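Local structure of delta-aminolevulinic acid dehydratase (Toxoplasma gondii ME49, 3OBK) at residues A[49-54]-A[224-229]; A[59-62]-A[68-71]; A[91-96]-A[330-335]. The protein catalyses the condensation of two molecules of 5-aminolevulinic acid into porphobilinogen, the pyrrole building block of haem and other tetrapyrroles. All blocks are in the same frame, centred on the assembly; numbering follows the deposited sequence.

Interaction 1: residues A[49-54]-A[224-229]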
# COMPACT_ATOMS: atom_id res chain seq x y z
N PRO A 49 -34.01 6.90 -16.33
CA PRO A 49 -34.71 7.92 -15.56
C PRO A 49 -35.81 8.62 -16.36
O PRO A 49 -35.57 9.06 -17.48
CB PRO A 49 -33.59 8.92 -15.18
CG PRO A 49 -32.32 8.41 -15.80
CD PRO A 49 -32.78 7.46 -16.89
N LEU A 50 -37.00 8.70 -15.76
CA LEU A 50 -38.17 9.24 -16.44
C LEU A 50 -38.85 10.35 -15.65
O LEU A 50 -38.68 10.46 -14.42
CB LEU A 50 -39.19 8.14 -16.72
CG LEU A 50 -38.69 6.97 -17.58
CD1 LEU A 50 -39.61 5.79 -17.46
CD2 LEU A 50 -38.50 7.44 -19.04
N PHE A 51 -39.60 11.16 -16.39
CA PHE A 51 -40.31 12.29 -15.85
C PHE A 51 -41.78 12.07 -16.06
O PHE A 51 -42.21 11.73 -17.17
CB PHE A 51 -39.92 13.55 -16.60
CG PHE A 51 -38.48 13.87 -16.51
CD1 PHE A 51 -37.97 14.50 -15.38
CD2 PHE A 51 -37.61 13.52 -17.52
CE1 PHE A 51 -36.62 14.78 -15.29
CE2 PHE A 51 -36.28 13.80 -17.43
CZ PHE A 51 -35.77 14.43 -16.33
N VAL A 52 -42.54 12.30 -14.98
CA VAL A 52 -43.99 12.22 -15.03
C VAL A 52 -44.63 13.52 -14.55
O VAL A 52 -44.16 14.14 -13.61
CB VAL A 52 -44.53 11.05 -14.19
CG1 VAL A 52 -44.06 11.14 -12.77
CG2 VAL A 52 -46.08 11.02 -14.27
N HIS A 53 -45.73 13.90 -15.19
CA HIS A 53 -46.55 15.03 -14.73
C HIS A 53 -48.03 14.69 -14.70
O HIS A 53 -48.46 13.70 -15.29
CB HIS A 53 -46.26 16.30 -15.56
CG HIS A 53 -46.71 16.25 -16.99
ND1 HIS A 53 -46.67 17.36 -17.81
CD2 HIS A 53 -47.21 15.24 -17.75
CE1 HIS A 53 -47.14 17.04 -19.00
NE2 HIS A 53 -47.47 15.76 -18.99
N ASP A 54 -48.81 15.51 -14.02
CA ASP A 54 -50.23 15.25 -13.84
C ASP A 54 -51.03 15.97 -14.91
O ASP A 54 -51.78 16.88 -14.61
CB ASP A 54 -50.68 15.73 -12.45
CG ASP A 54 -51.69 14.82 -11.81
OD1 ASP A 54 -52.35 14.01 -12.51
OD2 ASP A 54 -51.81 14.90 -10.58
N ASP A 224 -35.12 22.22 -16.61
CA ASP A 224 -36.17 22.60 -17.54
C ASP A 224 -37.31 21.60 -17.43
O ASP A 224 -38.48 21.98 -17.39
CB ASP A 224 -35.67 22.65 -18.98
CG ASP A 224 -34.59 23.72 -19.22
OD1 ASP A 224 -34.53 24.70 -18.43
OD2 ASP A 224 -33.81 23.57 -20.20
N ALA A 225 -36.96 20.30 -17.35
CA ALA A 225 -37.96 19.22 -17.29
C ALA A 225 -38.92 19.36 -16.11
O ALA A 225 -40.15 19.21 -16.27
CB ALA A 225 -37.32 17.85 -17.28
N LEU A 226 -38.36 19.67 -14.94
CA LEU A 226 -39.16 19.87 -13.71
C LEU A 226 -39.62 21.31 -13.45
O LEU A 226 -40.40 21.56 -12.51
CB LEU A 226 -38.38 19.39 -12.50
CG LEU A 226 -38.39 17.90 -12.23
CD1 LEU A 226 -38.05 17.15 -13.49
CD2 LEU A 226 -37.44 17.55 -11.06
N ASP A 227 -39.11 22.24 -14.25
CA ASP A 227 -39.32 23.68 -14.03
C ASP A 227 -38.88 24.07 -12.62
O ASP A 227 -39.64 24.60 -11.83
CB ASP A 227 -40.78 24.07 -14.31
CG ASP A 227 -40.99 25.57 -14.42
OD1 ASP A 227 -40.08 26.31 -14.83
OD2 ASP A 227 -42.08 26.02 -14.07
N SER A 228 -37.62 23.80 -12.32
CA SER A 228 -37.17 23.82 -10.93
C SER A 228 -35.86 24.58 -10.79
O SER A 228 -35.11 24.38 -9.85
CB SER A 228 -37.09 22.38 -10.38
OG SER A 228 -36.18 21.60 -11.12
N HIS A 229 -35.62 25.47 -11.74
CA HIS A 229 -34.51 26.40 -11.65
C HIS A 229 -34.57 27.23 -10.37
O HIS A 229 -35.64 27.66 -9.95
CB HIS A 229 -34.50 27.29 -12.87
CG HIS A 229 -34.03 26.60 -14.11
ND1 HIS A 229 -32.70 26.35 -14.35
CD2 HIS A 229 -34.72 26.10 -15.17
CE1 HIS A 229 -32.58 25.72 -15.51
NE2 HIS A 229 -33.79 25.57 -16.02

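Interaction 2: residues A[59-62]-A[68-71]. With EDO (1,2-ethanediol), chain O.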
# COMPACT_ATOMS: atom_id res chain seq x y z
N VAL A 59 -45.62 15.80 -23.10
CA VAL A 59 -45.05 17.03 -23.65
C VAL A 59 -43.54 16.85 -23.73
O VAL A 59 -42.89 16.55 -22.73
CB VAL A 59 -45.36 18.25 -22.72
CG1 VAL A 59 -44.44 19.46 -23.03
CG2 VAL A 59 -46.83 18.64 -22.87
N PRO A 60 -42.97 17.05 -24.93
CA PRO A 60 -41.53 16.94 -25.07
C PRO A 60 -40.79 17.97 -24.24
O PRO A 60 -41.30 19.10 -24.02
CB PRO A 60 -41.30 17.21 -26.56
CG PRO A 60 -42.61 16.99 -27.22
CD PRO A 60 -43.60 17.43 -26.20
N ILE A 61 -39.60 17.56 -23.77
CA ILE A 61 -38.62 18.44 -23.12
C ILE A 61 -37.65 18.94 -24.20
O ILE A 61 -36.81 18.21 -24.72
CB ILE A 61 -37.86 17.69 -22.04
CG1 ILE A 61 -38.85 17.11 -21.01
CG2 ILE A 61 -36.84 18.59 -21.40
CD1 ILE A 61 -38.25 15.95 -20.18
N PRO A 62 -37.79 20.19 -24.58
CA PRO A 62 -37.01 20.59 -25.74
C PRO A 62 -35.50 20.47 -25.54
O PRO A 62 -34.81 20.11 -26.49
CB PRO A 62 -37.42 22.06 -25.97
CG PRO A 62 -38.76 22.18 -25.33
CD PRO A 62 -38.77 21.23 -24.16
N SER A 68 -39.54 13.15 -22.64
CA SER A 68 -40.75 13.92 -22.46
C SER A 68 -41.17 14.01 -21.00
O SER A 68 -40.77 13.17 -20.17
CB SER A 68 -41.88 13.27 -23.24
OG SER A 68 -41.82 13.57 -24.64
N ARG A 69 -42.00 15.01 -20.70
CA ARG A 69 -42.81 14.97 -19.49
C ARG A 69 -43.94 14.02 -19.78
O ARG A 69 -44.83 14.35 -20.56
CB ARG A 69 -43.38 16.32 -19.11
CG ARG A 69 -42.35 17.34 -18.76
CD ARG A 69 -43.01 18.58 -18.31
NE ARG A 69 -42.07 19.65 -17.99
CZ ARG A 69 -42.35 20.96 -18.07
NH1 ARG A 69 -43.53 21.38 -18.47
NH2 ARG A 69 -41.41 21.85 -17.75
N LEU A 70 -43.93 12.85 -19.15
CA LEU A 70 -44.90 11.81 -19.46
C LEU A 70 -46.18 11.90 -18.62
O LEU A 70 -46.14 12.17 -17.42
CB LEU A 70 -44.27 10.42 -19.31
CG LEU A 70 -43.07 10.15 -20.21
CD1 LEU A 70 -42.26 8.97 -19.71
CD2 LEU A 70 -43.47 9.96 -21.67
N SER A 71 -47.30 11.67 -19.26
CA SER A 71 -48.53 11.41 -18.56
C SER A 71 -48.42 10.09 -17.83
O SER A 71 -47.65 9.22 -18.20
CB SER A 71 -49.69 11.32 -19.56
OG SER A 71 -49.68 10.08 -20.25
C1 EDO O . -40.14 9.00 -24.16
O1 EDO O . -40.23 10.15 -25.04
C2 EDO O . -39.26 9.25 -22.92
O2 EDO O . -39.78 10.28 -22.05

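Interaction 3: residues A[91-96]-A[330-335]. With PBG (3-[5-(aminomethyl)-4-(carboxymethyl)-1H-pyrrol-3-yl]propanoic acid), chain L.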
# COMPACT_ATOMS: atom_id res chain seq x y z
N MET A 91 -35.93 5.17 -12.52
CA MET A 91 -35.84 6.22 -11.54
C MET A 91 -36.94 7.21 -11.96
O MET A 91 -37.09 7.48 -13.15
CB MET A 91 -34.42 6.80 -11.64
CG MET A 91 -33.88 7.64 -10.52
SD MET A 91 -32.09 8.01 -10.82
CE MET A 91 -31.20 6.76 -9.88
N LEU A 92 -37.72 7.72 -11.01
CA LEU A 92 -38.88 8.58 -11.33
C LEU A 92 -38.82 9.97 -10.72
O LEU A 92 -38.67 10.14 -9.51
CB LEU A 92 -40.18 7.94 -10.85
CG LEU A 92 -40.43 6.47 -11.11
CD1 LEU A 92 -41.76 6.15 -10.47
CD2 LEU A 92 -40.42 6.14 -12.61
N PHE A 93 -39.00 10.97 -11.55
CA PHE A 93 -38.99 12.34 -11.12
C PHE A 93 -40.35 12.97 -11.45
O PHE A 93 -40.88 12.74 -12.53
CB PHE A 93 -37.89 13.07 -11.88
CG PHE A 93 -36.51 12.57 -11.61
CD1 PHE A 93 -35.83 12.94 -10.46
CD2 PHE A 93 -35.85 11.81 -12.55
CE1 PHE A 93 -34.53 12.52 -10.25
CE2 PHE A 93 -34.56 11.40 -12.35
CZ PHE A 93 -33.90 11.74 -11.22
N PRO A 94 -40.93 13.72 -10.52
CA PRO A 94 -42.20 14.40 -10.79
C PRO A 94 -42.05 15.87 -11.17
O PRO A 94 -41.36 16.62 -10.49
CB PRO A 94 -42.91 14.31 -9.45
CG PRO A 94 -41.83 14.35 -8.46
CD PRO A 94 -40.59 13.75 -9.09
N LYS A 95 -42.68 16.26 -12.27
CA LYS A 95 -42.93 17.68 -12.55
C LYS A 95 -44.22 18.03 -11.81
O LYS A 95 -45.29 17.58 -12.17
CB LYS A 95 -43.01 17.94 -14.08
CG LYS A 95 -44.00 19.01 -14.59
CD LYS A 95 -43.73 20.43 -14.10
CE LYS A 95 -44.46 21.50 -14.99
NZ LYS A 95 -45.98 21.38 -15.13
N VAL A 96 -44.08 18.82 -10.75
CA VAL A 96 -45.19 19.20 -9.87
C VAL A 96 -45.80 20.52 -10.34
O VAL A 96 -45.09 21.41 -10.83
CB VAL A 96 -44.66 19.33 -8.40
CG1 VAL A 96 -45.69 19.91 -7.46
CG2 VAL A 96 -44.13 17.96 -7.89
N ALA A 330 -27.03 5.35 -14.46
CA ALA A 330 -28.33 5.97 -14.72
C ALA A 330 -28.17 6.79 -16.00
O ALA A 330 -27.29 7.65 -16.08
CB ALA A 330 -28.76 6.85 -13.56
N THR A 331 -28.96 6.52 -17.04
CA THR A 331 -28.77 7.26 -18.29
C THR A 331 -30.04 7.39 -19.07
O THR A 331 -30.76 6.43 -19.19
CB THR A 331 -27.65 6.63 -19.19
OG1 THR A 331 -27.62 7.29 -20.46
CG2 THR A 331 -27.89 5.15 -19.38
N TYR A 332 -30.30 8.57 -19.63
CA TYR A 332 -31.50 8.81 -20.45
C TYR A 332 -31.41 8.02 -21.77
O TYR A 332 -32.43 7.84 -22.45
CB TYR A 332 -31.74 10.31 -20.66
CG TYR A 332 -31.88 11.04 -19.35
CD1 TYR A 332 -33.05 10.98 -18.63
CD2 TYR A 332 -30.82 11.74 -18.80
CE1 TYR A 332 -33.18 11.62 -17.44
CE2 TYR A 332 -30.92 12.39 -17.61
CZ TYR A 332 -32.11 12.33 -16.91
OH TYR A 332 -32.22 12.97 -15.68
N TYR A 333 -30.23 7.51 -22.10
CA TYR A 333 -30.07 6.57 -23.24
C TYR A 333 -30.30 5.09 -22.90
O TYR A 333 -30.04 4.22 -23.72
CB TYR A 333 -28.67 6.71 -23.85
CG TYR A 333 -28.54 7.78 -24.89
CD1 TYR A 333 -29.14 7.65 -26.14
CD2 TYR A 333 -27.80 8.90 -24.64
CE1 TYR A 333 -28.99 8.65 -27.10
CE2 TYR A 333 -27.66 9.91 -25.60
CZ TYR A 333 -28.25 9.78 -26.81
OH TYR A 333 -28.08 10.80 -27.73
N ALA A 334 -30.79 4.78 -21.70
CA ALA A 334 -30.86 3.39 -21.25
C ALA A 334 -31.72 2.57 -22.17
O ALA A 334 -31.28 1.54 -22.66
CB ALA A 334 -31.39 3.32 -19.86
N LYS A 335 -32.92 3.05 -22.45
CA LYS A 335 -33.80 2.30 -23.34
C LYS A 335 -33.17 2.15 -24.71
O LYS A 335 -33.20 1.08 -25.33
CB LYS A 335 -35.17 2.97 -23.47
CG LYS A 335 -36.14 2.19 -24.36
CD LYS A 335 -37.46 2.91 -24.57
CE LYS A 335 -37.44 3.94 -25.73
NZ LYS A 335 -38.65 4.83 -25.78
CHA PBG L . -32.54 17.11 -7.57
C1A PBG L . -31.96 16.44 -8.78
C2A PBG L . -31.25 17.06 -9.80
C3A PBG L . -30.91 16.05 -10.69
C4A PBG L . -31.35 14.86 -10.14
NA PBG L . -32.00 15.12 -9.00
C5A PBG L . -31.02 18.53 -10.04
C6A PBG L . -30.14 19.23 -9.10
O1A PBG L . -29.93 18.67 -7.99
O2A PBG L . -29.69 20.37 -9.39
C7A PBG L . -30.22 16.25 -11.98
C8A PBG L . -30.22 15.10 -12.92
C9A PBG L . -29.81 15.35 -14.31
O3A PBG L . -30.19 14.55 -15.17
O4A PBG L . -29.36 16.43 -14.71
N1 PBG L . -32.00 16.77 -6.29

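Interaction 1: residues A[49-54]-A[224-229]
Phe51 meets Ala225 and Leu226 in a small, wholly apolar contact. The methyl group of Ala225 lies over one face of the phenyl ring in a CH-pi interaction, its CB 3.8 Å from the ring centroid and nearly on the normal. Displaced slightly toward the rim, it is nearest Phe51 CE1, 3.7 Å away. A side chain as short as alanine suits this place, because it lets the helix backbone come close to the flat ring. Leu226 approaches differently: its side chain runs at about a right angle to that of Phe51, and Leu226 CD1 closely and obliquely meets the CD1-CE1 bond of Phe51, 3.3 Å from each atom. With chi1 at -61°, Phe51 CG stands anti to the carbonyl carbon, and the ring extends toward the helix. The contact belongs to a TIM barrel, in which 46-53 is one of the parallel strands and helix 220-226 follows strand 206-213. That helix finishes in a Schellman motif whose C-prime residue is Asp227, with positive phi. Asp227 N makes a weak bond to Asp224 O, 3.2 Å, and Ser228 N turns back to the carbonyl of Arg223. The polar interactions lie within 224-229, at the helix end and the following loop. His229 NE2 donates to Asp224 OD1 over 2.7 Å, nearly straight at 167°. The carboxylate oxygen lies in the plane of the imidazole, yet it is met on its anti side, 32° out of the carboxylate plane. Asp224 OD2 has a second partner in Ser63 OG, so both carboxylate oxygens are engaged and the group's rotation is restrained.

Interaction 2: residues A[59-62]-A[68-71]
Val59 and Arg69 form the hydrogen-bonded pair of a short antiparallel hairpin. Val59 N donates to Arg69 O over 3.0 Å, and Arg69 N returns a bond of 2.7 Å to Val59 O. Next along lies the non-hydrogen-bonded pair of Pro60 and Ser68, a position that suits proline because no N-H is needed there; Ser68 OG rests against Pro60 CA at 3.4 Å. The side chain of Arg69 ties this hairpin to the rest of the fold. Its CB lies 3.7 Å from Val59 O, and its CG packs beside Ile61 CG1 at 4.2 Å. From CG to NE the chain is extended (chi2 -176°, chi3 -178°), which carries the guanidinium away from the hairpin to the end of helix 220-226. There NE donates to the carbonyl of Ala225 and NH2 to that of Asp224; a cationic group probably interacts favourably with the negative end of the helix dipole. Arg69 NH1 packs against Lys95 CE at 3.6 Å, and the side chain also touches His53 and Asp227. Ile61 CD1 lies over the Ser68 backbone, 3.6 Å from Ser68 C, while Ser68 N donates to O2 of an ethanediol, probably from the crystallisation liquor, at 2.9 Å. Strand 68-70 runs parallel to barrel strand 46-53, with Leu70 bonded through its backbone to Phe51 and His53, and Ser71 caps helix 72-84 through its OG to Asp74 N.

Interaction 3: residues A[91-96]-A[330-335]
Phe93 and Tyr332 approach one another at the mouth of the TIM barrel, Phe93 from strand 89-95, Tyr332 from the loop after strand 328-331, and both in the porphobilinogen pocket. Phe93 CE2 comes within 4.4 Å of Tyr332 OH, and the two ring planes are inclined by about 38°, so the rings neither stack nor form a T. Both aromatic side chains serve the product, but in different ways. Phe93 gives the pyrrole an apolar neighbour, its CE1 lying 3.8 Å from PBG NA in an oblique approach, and its ring also meets that of Phe222 edge to face. Tyr332 is polar where it has to be: its hydroxyl donates to the propionate oxygen PBG O3A over 2.6 Å. That oxygen lies at the ring edge, in the plane of the phenol. The same hydroxyl is hydrogen-bonded to Tyr290 OH, a contact that probably helps to position it, while Ser183, Arg223, Ser293, Lys213 and Asp146 hold the product by further hydrogen bonds.

Deeper in the barrel, Met91 and Ala330 point toward each other past the intervening strand 46-53. With CG anti to the backbone N (chi1 -163°) and SD anti to CA (chi2 173°), Met91 is extended enough for its CE to reach Ala330 CB at 4.4 Å, a loose apolar contact in which the long, flexible thioether makes up for the short alanine. A type I turn runs from Thr331 to Ala334, and in it Thr331 OG1 accepts a hydrogen bond from Tyr333 N at 3.1 Å, forming an ST turn.

Strand 46-53 joins all three contacts. On one flank its residues bond to 68-71 of interaction 2, His53 N lying 2.8 Å from Leu70 O; on the other it pairs with 91-96 of interaction 3, through Leu50 N to Met91 O (2.9 Å) and Val52 O to Lys95 N (2.9 Å). The arginine of interaction 2 also reaches the helix end of interaction 1. Centre to centre, interactions 1 and 2 lie about 8 Å apart, 1 and 3 about 9 Å, and 2 and 3 about 11 Å, a compact cluster. Interaction 3 touches the bound porphobilinogen directly. The side chain of Phe51 is about 6 Å from the bound porphobilinogen. That of Ile61 is about 10 Å from it.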